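Local coordinates for protein GH5 (Bacteroidetes bacterium AC2a, PDB 4YHE) that probably hydrolyses beta-glucosidic bonds in cellulose and related glucans, as a family 5 endoglucanase linked with a polysaccharide utilization locus, at residues 241-246 against 341-346; 253-258 against 299-304; 268-273 against 310-315. All blocks are in the same frame, centred on the assembly; numbering follows the deposited sequence.

Contact 1: residues 241-246 against 341-346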
loop_
_atom_site.group_PDB
_atom_site.type_symbol
_atom_site.label_atom_id
_atom_site.label_comp_id
_atom_site.label_asym_id
_atom_site.label_seq_id
_atom_site.Cartn_x
_atom_site.Cartn_y
_atom_site.Cartn_z
ATOM N N HIS A 241 5.083 -2.143 2.239
ATOM C CA HIS A 241 4.142 -3.248 2.079
ATOM C C HIS A 241 4.656 -4.448 2.851
ATOM O O HIS A 241 5.864 -4.676 2.926
ATOM C CB HIS A 241 3.944 -3.665 0.615
ATOM C CG HIS A 241 3.340 -2.610 -0.247
ATOM N ND1 HIS A 241 3.187 -2.770 -1.603
ATOM C CD2 HIS A 241 2.907 -1.363 0.032
ATOM C CE1 HIS A 241 2.653 -1.678 -2.116
ATOM N NE2 HIS A 241 2.473 -0.805 -1.140
ATOM N N SER A 242 3.736 -5.211 3.440
ATOM C CA SER A 242 4.100 -6.530 3.983
ATOM C C SER A 242 3.073 -7.624 3.809
ATOM O O SER A 242 1.917 -7.524 4.269
ATOM C CB SER A 242 4.496 -6.451 5.465
ATOM O OG SER A 242 4.856 -7.742 5.938
ATOM N N TYR A 243 3.530 -8.689 3.154
ATOM C CA TYR A 243 2.837 -9.985 3.105
ATOM C C TYR A 243 3.715 -11.082 3.776
ATOM O O TYR A 243 3.757 -12.249 3.351
ATOM C CB TYR A 243 2.496 -10.341 1.674
ATOM C CG TYR A 243 1.641 -9.323 0.976
ATOM C CD1 TYR A 243 0.259 -9.399 1.033
ATOM C CD2 TYR A 243 2.213 -8.267 0.259
ATOM C CE1 TYR A 243 -0.552 -8.475 0.382
ATOM C CE2 TYR A 243 1.412 -7.337 -0.397
ATOM C CZ TYR A 243 0.036 -7.435 -0.308
ATOM O OH TYR A 243 -0.770 -6.563 -0.967
ATOM N N ASP A 244 4.357 -10.702 4.875
ATOM C CA ASP A 244 5.362 -11.537 5.534
ATOM C C ASP A 244 4.754 -12.456 6.592
ATOM O O ASP A 244 3.850 -12.019 7.328
ATOM C CB ASP A 244 6.424 -10.658 6.219
ATOM C CG ASP A 244 7.204 -9.773 5.248
ATOM O OD1 ASP A 244 7.662 -10.273 4.213
ATOM O OD2 ASP A 244 7.342 -8.550 5.519
ATOM N N PRO A 245 5.244 -13.712 6.691
ATOM C CA PRO A 245 6.194 -14.295 5.725
ATOM C C PRO A 245 5.451 -14.807 4.500
ATOM O O PRO A 245 4.383 -15.378 4.614
ATOM C CB PRO A 245 6.829 -15.448 6.511
ATOM C CG PRO A 245 5.747 -15.884 7.445
ATOM C CD PRO A 245 4.883 -14.683 7.741
ATOM N N TRP A 246 6.036 -14.644 3.326
ATOM C CA TRP A 246 5.307 -14.844 2.112
ATOM C C TRP A 246 4.717 -16.231 1.985
ATOM O O TRP A 246 3.592 -16.376 1.515
ATOM C CB TRP A 246 6.221 -14.558 0.880
ATOM C CG TRP A 246 5.495 -14.805 -0.396
ATOM C CD1 TRP A 246 5.679 -15.841 -1.250
ATOM C CD2 TRP A 246 4.430 -14.022 -0.945
ATOM N NE1 TRP A 246 4.812 -15.759 -2.281
ATOM C CE2 TRP A 246 4.042 -14.642 -2.140
ATOM C CE3 TRP A 246 3.776 -12.860 -0.547
ATOM C CZ2 TRP A 246 3.037 -14.140 -2.944
ATOM C CZ3 TRP A 246 2.779 -12.343 -1.359
ATOM C CH2 TRP A 246 2.404 -12.996 -2.529
ATOM N N ASP A 341 -3.943 -15.749 -3.812
ATOM C CA ASP A 341 -4.762 -14.599 -4.274
ATOM C C ASP A 341 -6.130 -14.404 -3.647
ATOM O O ASP A 341 -6.886 -13.538 -4.068
ATOM C CB ASP A 341 -4.850 -14.525 -5.789
ATOM C CG ASP A 341 -3.784 -13.642 -6.352
ATOM O OD1 ASP A 341 -3.698 -12.426 -5.962
ATOM O OD2 ASP A 341 -2.979 -14.191 -7.117
ATOM N N GLY A 342 -6.393 -15.155 -2.601
ATOM C CA GLY A 342 -7.673 -15.108 -1.952
ATOM C C GLY A 342 -7.724 -14.017 -0.939
ATOM O O GLY A 342 -7.670 -14.308 0.260
ATOM N N PHE A 343 -7.801 -12.764 -1.401
ATOM C CA PHE A 343 -7.801 -11.588 -0.466
ATOM C C PHE A 343 -9.170 -10.860 -0.315
ATOM O O PHE A 343 -9.288 -9.903 0.457
ATOM C CB PHE A 343 -6.769 -10.540 -0.914
ATOM C CG PHE A 343 -5.311 -10.955 -0.751
ATOM C CD1 PHE A 343 -4.695 -10.958 0.510
ATOM C CD2 PHE A 343 -4.527 -11.307 -1.865
ATOM C CE1 PHE A 343 -3.357 -11.291 0.671
ATOM C CE2 PHE A 343 -3.186 -11.662 -1.697
ATOM C CZ PHE A 343 -2.586 -11.609 -0.449
ATOM N N GLY A 344 -10.183 -11.237 -1.090
ATOM C CA GLY A 344 -11.420 -10.486 -1.102
ATOM C C GLY A 344 -12.175 -10.653 0.208
ATOM O O GLY A 344 -12.453 -11.771 0.620
ATOM N N VAL A 345 -12.468 -9.557 0.873
ATOM C CA VAL A 345 -13.339 -9.620 2.074
ATOM C C VAL A 345 -14.592 -8.728 1.985
ATOM O O VAL A 345 -15.567 -9.002 2.702
ATOM C CB VAL A 345 -12.575 -9.291 3.384
ATOM C CG1 VAL A 345 -11.453 -10.298 3.633
ATOM C CG2 VAL A 345 -12.049 -7.870 3.387
ATOM N N ILE A 346 -14.537 -7.672 1.164
ATOM C CA ILE A 346 -15.662 -6.794 0.879
ATOM C C ILE A 346 -15.867 -6.641 -0.610
ATOM O O ILE A 346 -14.905 -6.419 -1.358
ATOM C CB ILE A 346 -15.469 -5.416 1.534
ATOM C CG1 ILE A 346 -15.654 -5.545 3.043
ATOM C CG2 ILE A 346 -16.440 -4.367 0.994
ATOM C CD1 ILE A 346 -15.231 -4.330 3.824
#
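At the C-terminal mouth of the (beta/alpha)8 barrel, where TIM-barrel glycoside hydrolases carry their active site, Y243 meets F343, and this single aromatic pair makes the whole contact between 241-246 and 341-346. The backbones stay well apart, with the CA atoms of Y243 and F343 11.3 Å from each other, and the two side chains reach across to each other. In each residue CG lies anti to the carbonyl carbon (chi1 -58° in Y243), which sends the rings towards one another. One side of the tyrosine ring does the touching: CE1 of Y243 lies 3.8 Å from CZ of F343, and CD1 of Y243 is 3.9 Å from the same CZ. The ring centroids of Y243 and F343 are 5.7 Å apart and their planes meet obliquely at 64°.

The tyrosine sits just past strand 236-242, the sixth of the barrel, and its OH is hydrogen-bonded to E295 on the seventh strand. In family 5 the nucleophilic glutamate stands at the end of that strand and a tyrosine commonly holds it, so E295 and Y243 probably fill these roles here. F343 comes from the loop after the eighth strand and also packs edge-to-face on W331; Y243 touches that same tryptophan, which ties the pair to the barrel rim.

Local turns shape both segments. S242 OG accepts from D244 N in an ST turn and donates to D244 OD2 at 2.6 Å, reaching that oxygen from above the carboxylate plane. The peptide bond before P245 is cis, and W246 follows at the start of helix 246-249. CB of Y243 lies in the plane of the W246 indole, at its edge. In the other segment, G342 centres an inverse gamma turn immediately ahead of F343.

Contact 2: residues 253-258 against 299-304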
loop_
_atom_site.group_PDB
_atom_site.type_symbol
_atom_site.label_atom_id
_atom_site.label_comp_id
_atom_site.label_asym_id
_atom_site.label_seq_id
_atom_site.Cartn_x
_atom_site.Cartn_y
_atom_site.Cartn_z
ATOM N N LYS A 253 1.727 -21.850 1.051
ATOM C CA LYS A 253 2.325 -23.149 1.135
ATOM C C LYS A 253 2.182 -23.705 2.542
ATOM O O LYS A 253 2.040 -24.932 2.722
ATOM C CB LYS A 253 3.796 -23.083 0.801
ATOM C CG LYS A 253 4.064 -22.911 -0.679
ATOM C CD LYS A 253 5.535 -22.733 -0.894
ATOM C CE LYS A 253 5.850 -22.203 -2.265
ATOM N NZ LYS A 253 5.532 -23.154 -3.333
ATOM N N TYR A 254 2.262 -22.820 3.527
ATOM C CA TYR A 254 2.008 -23.172 4.908
ATOM C C TYR A 254 0.703 -22.514 5.363
ATOM O O TYR A 254 0.426 -21.370 5.013
ATOM C CB TYR A 254 3.156 -22.681 5.779
ATOM C CG TYR A 254 4.501 -23.282 5.412
ATOM C CD1 TYR A 254 5.292 -22.709 4.411
ATOM C CD2 TYR A 254 4.966 -24.437 6.036
ATOM C CE1 TYR A 254 6.524 -23.245 4.064
ATOM C CE2 TYR A 254 6.199 -24.988 5.702
ATOM C CZ TYR A 254 6.977 -24.384 4.707
ATOM O OH TYR A 254 8.186 -24.946 4.339
ATOM N N ASN A 255 -0.064 -23.196 6.211
ATOM C CA ASN A 255 -1.353 -22.666 6.592
ATOM C C ASN A 255 -1.548 -22.412 8.077
ATOM O O ASN A 255 -2.659 -22.161 8.509
ATOM C CB ASN A 255 -2.451 -23.552 5.985
ATOM C CG ASN A 255 -2.576 -23.331 4.495
ATOM O OD1 ASN A 255 -3.023 -22.281 4.060
ATOM N ND2 ASN A 255 -2.089 -24.275 3.714
ATOM N N GLU A 256 -0.459 -22.432 8.828
ATOM C CA GLU A 256 -0.458 -21.988 10.213
ATOM C C GLU A 256 0.669 -20.968 10.426
ATOM O O GLU A 256 1.611 -20.883 9.622
ATOM C CB GLU A 256 -0.349 -23.218 11.136
ATOM C CG GLU A 256 -1.557 -24.144 11.049
ATOM C CD GLU A 256 -1.538 -25.357 11.984
ATOM O OE1 GLU A 256 -0.458 -25.767 12.452
ATOM O OE2 GLU A 256 -2.634 -25.915 12.234
ATOM N N TRP A 257 0.579 -20.190 11.504
ATOM C CA TRP A 257 1.554 -19.143 11.790
ATOM C C TRP A 257 1.658 -18.918 13.273
ATOM O O TRP A 257 0.649 -18.987 13.985
ATOM C CB TRP A 257 1.156 -17.825 11.097
ATOM C CG TRP A 257 2.109 -16.681 11.298
ATOM C CD1 TRP A 257 3.241 -16.410 10.563
ATOM C CD2 TRP A 257 2.022 -15.645 12.279
ATOM N NE1 TRP A 257 3.853 -15.286 11.032
ATOM C CE2 TRP A 257 3.110 -14.776 12.064
ATOM C CE3 TRP A 257 1.103 -15.338 13.292
ATOM C CZ2 TRP A 257 3.322 -13.642 12.837
ATOM C CZ3 TRP A 257 1.329 -14.235 14.058
ATOM C CH2 TRP A 257 2.431 -13.399 13.845
ATOM N N GLY A 258 2.883 -18.687 13.724
ATOM C CA GLY A 258 3.160 -18.359 15.100
ATOM C C GLY A 258 3.497 -19.557 15.970
ATOM O O GLY A 258 3.552 -20.704 15.515
ATOM N N VAL A 299 -3.875 -14.328 2.838
ATOM C CA VAL A 299 -4.996 -14.950 2.170
ATOM C C VAL A 299 -5.917 -15.765 3.072
ATOM O O VAL A 299 -5.552 -16.212 4.165
ATOM C CB VAL A 299 -4.570 -15.803 0.964
ATOM C CG1 VAL A 299 -3.830 -14.922 -0.042
ATOM C CG2 VAL A 299 -3.764 -17.037 1.374
ATOM N N ARG A 300 -7.135 -15.938 2.587
ATOM C CA ARG A 300 -8.160 -16.710 3.251
ATOM C C ARG A 300 -7.826 -18.202 3.187
ATOM O O ARG A 300 -7.151 -18.673 2.260
ATOM C CB ARG A 300 -9.516 -16.456 2.569
ATOM C CG ARG A 300 -10.727 -17.043 3.305
ATOM C CD ARG A 300 -12.037 -16.723 2.612
ATOM N NE ARG A 300 -12.226 -17.437 1.352
ATOM C CZ ARG A 300 -12.680 -18.691 1.265
ATOM N NH1 ARG A 300 -12.934 -19.409 2.358
ATOM N NH2 ARG A 300 -12.865 -19.228 0.082
ATOM N N ARG A 301 -8.347 -18.947 4.151
ATOM C CA ARG A 301 -8.151 -20.396 4.192
ATOM C C ARG A 301 -9.455 -21.171 4.086
ATOM O O ARG A 301 -10.489 -20.730 4.613
ATOM C CB ARG A 301 -7.463 -20.778 5.505
ATOM C CG ARG A 301 -6.301 -19.887 5.866
ATOM C CD ARG A 301 -5.119 -20.018 4.915
ATOM N NE ARG A 301 -4.410 -18.743 4.813
ATOM C CZ ARG A 301 -3.091 -18.581 4.700
ATOM N NH1 ARG A 301 -2.258 -19.612 4.673
ATOM N NH2 ARG A 301 -2.598 -17.357 4.616
ATOM N N ALA A 302 -9.396 -22.365 3.499
ATOM C CA ALA A 302 -10.613 -23.213 3.381
ATOM C C ALA A 302 -11.095 -23.841 4.707
ATOM O O ALA A 302 -12.291 -23.857 5.017
ATOM C CB ALA A 302 -10.413 -24.271 2.301
ATOM N N SER A 303 -10.153 -24.289 5.519
ATOM C CA SER A 303 -10.451 -24.918 6.807
ATOM C C SER A 303 -10.707 -23.886 7.888
ATOM O O SER A 303 -10.023 -22.872 7.967
ATOM C CB SER A 303 -9.288 -25.871 7.178
ATOM O OG SER A 303 -8.699 -25.590 8.441
ATOM N N LYS A 304 -11.694 -24.119 8.744
ATOM C CA LYS A 304 -11.963 -23.171 9.826
ATOM C C LYS A 304 -10.814 -23.068 10.800
ATOM O O LYS A 304 -10.531 -21.998 11.320
ATOM C CB LYS A 304 -13.201 -23.580 10.623
ATOM C CG LYS A 304 -14.497 -23.412 9.861
ATOM C CD LYS A 304 -15.687 -23.546 10.795
ATOM C CE LYS A 304 -16.975 -23.396 10.016
ATOM N NZ LYS A 304 -18.153 -23.401 10.921
#
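Two irregular chain segments approach to 7.6 Å between the CA atoms of N255 and R301, close enough for one arginine to bridge them. CG of R301 lies beside its backbone N, and further bends at chi2 (-67°) and chi3 fold the side chain back so that its guanidinium serves both loops at once. NH1 of R301 makes a 2.8 Å hydrogen bond to OD1 of N255, approaching from above the amide carbonyl plane; amide and guanidinium planes stand 84° apart. The same nitrogen gives a second, weak bond to the backbone O of Y254 at the guanidinium edge.

On the arginine's own side, NE donates to the carbonyl O of V299 at 2.9 Å, with weak help from NH2, while CG2 of V299 lies against one guanidinium face. NH2 also reaches the carbonyl of Y248, whose ring forms a cation-pi contact with R301. Rotation of the group is thus restrained by bonds at all three nitrogens. R301, bonded to a side-chain amide on one loop and to a carbonyl on its own, joins two neighbouring beta-to-alpha loops of the TIM barrel, those that follow the sixth and seventh strands.

Contact 3: residues 268-273 against 310-315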
loop_
_atom_site.group_PDB
_atom_site.type_symbol
_atom_site.label_atom_id
_atom_site.label_comp_id
_atom_site.label_asym_id
_atom_site.label_seq_id
_atom_site.Cartn_x
_atom_site.Cartn_y
_atom_site.Cartn_z
ATOM N N VAL A 268 9.975 -18.556 11.360
ATOM C CA VAL A 268 9.523 -17.203 11.056
ATOM C C VAL A 268 8.106 -16.984 11.594
ATOM O O VAL A 268 7.123 -17.442 11.011
ATOM C CB VAL A 268 9.531 -16.902 9.551
ATOM C CG1 VAL A 268 9.204 -15.428 9.345
ATOM C CG2 VAL A 268 10.892 -17.246 8.927
ATOM N N GLY A 269 8.019 -16.266 12.701
ATOM C CA GLY A 269 6.756 -16.019 13.343
ATOM C C GLY A 269 6.663 -14.649 13.961
ATOM O O GLY A 269 7.047 -13.686 13.361
ATOM N N GLU A 270 6.135 -14.577 15.184
ATOM C CA GLU A 270 5.883 -13.308 15.831
ATOM C C GLU A 270 7.092 -12.407 15.995
ATOM O O GLU A 270 7.019 -11.212 15.700
ATOM C CB GLU A 270 5.252 -13.527 17.215
ATOM C CG GLU A 270 3.892 -14.190 17.177
ATOM C CD GLU A 270 3.940 -15.709 17.366
ATOM O OE1 GLU A 270 4.986 -16.336 17.082
ATOM O OE2 GLU A 270 2.914 -16.277 17.801
ATOM N N GLU A 271 8.189 -12.972 16.496
ATOM C CA GLU A 271 9.401 -12.199 16.751
ATOM C C GLU A 271 9.937 -11.555 15.464
ATOM O O GLU A 271 10.343 -10.390 15.443
ATOM C CB GLU A 271 10.508 -13.085 17.346
ATOM C CG GLU A 271 10.266 -13.497 18.784
ATOM C CD GLU A 271 11.451 -14.261 19.384
ATOM O OE1 GLU A 271 12.217 -14.909 18.614
ATOM O OE2 GLU A 271 11.608 -14.213 20.635
ATOM N N ALA A 272 9.946 -12.325 14.394
ATOM C CA ALA A 272 10.397 -11.780 13.108
ATOM C C ALA A 272 9.559 -10.573 12.672
ATOM O O ALA A 272 10.089 -9.552 12.278
ATOM C CB ALA A 272 10.356 -12.858 12.070
ATOM N N TYR A 273 8.243 -10.694 12.766
ATOM C CA TYR A 273 7.365 -9.643 12.270
ATOM C C TYR A 273 7.524 -8.392 13.128
ATOM O O TYR A 273 7.667 -7.288 12.617
ATOM C CB TYR A 273 5.905 -10.130 12.185
ATOM C CG TYR A 273 5.044 -9.297 11.237
ATOM C CD1 TYR A 273 4.673 -8.014 11.560
ATOM C CD2 TYR A 273 4.655 -9.790 9.987
ATOM C CE1 TYR A 273 3.897 -7.239 10.697
ATOM C CE2 TYR A 273 3.890 -9.036 9.118
ATOM C CZ TYR A 273 3.513 -7.745 9.479
ATOM O OH TYR A 273 2.762 -6.962 8.607
ATOM N N ARG A 310 -5.132 -17.255 10.513
ATOM C CA ARG A 310 -5.191 -15.998 9.780
ATOM C C ARG A 310 -5.737 -14.830 10.648
ATOM O O ARG A 310 -5.196 -13.724 10.644
ATOM C CB ARG A 310 -6.019 -16.200 8.504
ATOM C CG ARG A 310 -6.094 -14.956 7.614
ATOM C CD ARG A 310 -7.326 -14.995 6.740
ATOM N NE ARG A 310 -7.331 -14.009 5.685
ATOM C CZ ARG A 310 -8.386 -13.667 4.940
ATOM N NH1 ARG A 310 -9.579 -14.174 5.154
ATOM N NH2 ARG A 310 -8.249 -12.765 4.000
ATOM N N LEU A 311 -6.782 -15.090 11.415
ATOM C CA LEU A 311 -7.349 -14.075 12.295
ATOM C C LEU A 311 -6.371 -13.713 13.403
ATOM O O LEU A 311 -6.216 -12.541 13.702
ATOM C CB LEU A 311 -8.699 -14.519 12.881
ATOM C CG LEU A 311 -9.806 -14.873 11.908
ATOM C CD1 LEU A 311 -11.137 -15.127 12.632
ATOM C CD2 LEU A 311 -10.018 -13.749 10.910
ATOM N N TYR A 312 -5.708 -14.725 13.970
ATOM C CA TYR A 312 -4.626 -14.536 14.945
ATOM C C TYR A 312 -3.522 -13.679 14.365
ATOM O O TYR A 312 -3.080 -12.742 14.974
ATOM C CB TYR A 312 -4.055 -15.886 15.426
ATOM C CG TYR A 312 -2.822 -15.746 16.266
ATOM C CD1 TYR A 312 -2.902 -15.222 17.567
ATOM C CD2 TYR A 312 -1.568 -16.126 15.789
ATOM C CE1 TYR A 312 -1.778 -15.063 18.340
ATOM C CE2 TYR A 312 -0.438 -15.998 16.578
ATOM C CZ TYR A 312 -0.551 -15.460 17.857
ATOM O OH TYR A 312 0.529 -15.302 18.661
ATOM N N TYR A 313 -3.084 -13.998 13.154
ATOM C CA TYR A 313 -2.099 -13.159 12.482
ATOM C C TYR A 313 -2.515 -11.691 12.406
ATOM O O TYR A 313 -1.739 -10.820 12.771
ATOM C CB TYR A 313 -1.840 -13.777 11.118
ATOM C CG TYR A 313 -0.963 -13.028 10.162
ATOM C CD1 TYR A 313 0.431 -13.147 10.211
ATOM C CD2 TYR A 313 -1.510 -12.287 9.139
ATOM C CE1 TYR A 313 1.241 -12.530 9.264
ATOM C CE2 TYR A 313 -0.708 -11.663 8.194
ATOM C CZ TYR A 313 0.661 -11.779 8.262
ATOM O OH TYR A 313 1.440 -11.170 7.319
ATOM N N PHE A 314 -3.759 -11.406 11.999
ATOM C CA PHE A 314 -4.233 -10.069 11.915
ATOM C C PHE A 314 -4.268 -9.409 13.311
ATOM O O PHE A 314 -3.815 -8.306 13.480
ATOM C CB PHE A 314 -5.635 -10.021 11.271
ATOM C CG PHE A 314 -5.677 -10.387 9.774
ATOM C CD1 PHE A 314 -4.613 -10.161 8.935
ATOM C CD2 PHE A 314 -6.814 -10.936 9.240
ATOM C CE1 PHE A 314 -4.681 -10.491 7.584
ATOM C CE2 PHE A 314 -6.913 -11.239 7.901
ATOM C CZ PHE A 314 -5.840 -11.017 7.067
ATOM N N ARG A 315 -4.825 -10.086 14.305
ATOM C CA ARG A 315 -4.871 -9.470 15.615
ATOM C C ARG A 315 -3.488 -9.102 16.094
ATOM O O ARG A 315 -3.244 -7.985 16.523
ATOM C CB ARG A 315 -5.520 -10.390 16.628
ATOM C CG ARG A 315 -6.986 -10.614 16.417
ATOM C CD ARG A 315 -7.614 -11.161 17.713
ATOM N NE ARG A 315 -7.049 -12.466 18.110
ATOM C CZ ARG A 315 -7.351 -13.632 17.545
ATOM N NH1 ARG A 315 -8.228 -13.694 16.546
ATOM N NH2 ARG A 315 -6.779 -14.747 17.989
HETATM O O HOH W 1 1.247 -8.413 6.778
#
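OE2 of E270 takes two hydrogen bonds, one from OH of Y312 at 2.7 Å and one from ND1 of H259 in the preceding loop. The tyrosine hydroxyl uses the anti lone pair of OE2. That oxygen lies near the plane of the Y312 ring, at its edge, and the carboxylate is turned 79° from the ring. A bend at chi2 of E270 (95°) swings the acid across to the tyrosine on helix 304-323.

One turn further along helix 270-285, Y273 meets Y313. Their side chains cross at about a right angle, with CE2 of Y273 3.7 Å from OH of Y313. A water links the two hydroxyls, 2.8 Å from OH of Y273 and 2.8 Å from OH of Y313, to which it donates. The stronger tie of the Y313 hydroxyl runs to the carbonyl O of D244, so it both gives and receives a bond. Buried hydroxyls and a carboxylate thus meet between the helices with hydrogen-bond partners in place. With two donors on OE2 and a position at the first turn of helix 270-285, E270 would probably stay ionised despite its burial.

In the fold
From the N terminus, the chain enters contact 1 at the end of the sixth barrel strand and closes that loop only after the eighth, at 341-346. Contacts 2 and 3 both nest inside this long excursion and cross one another: 253-258 and then 268-273 pass first, and segments 299-304 and then 310-315, beyond strand 291-296, answer them in the same order. Contact 2 joins the loops that follow the sixth and seventh strands, at the periphery of the barrel, whereas contact 3 joins the outer helices 270-285 and 304-323. W257 links all three, lying against P245 of contact 1 and Y312 of contact 3, and a probable backbone hydrogen bond connects G342 with R300.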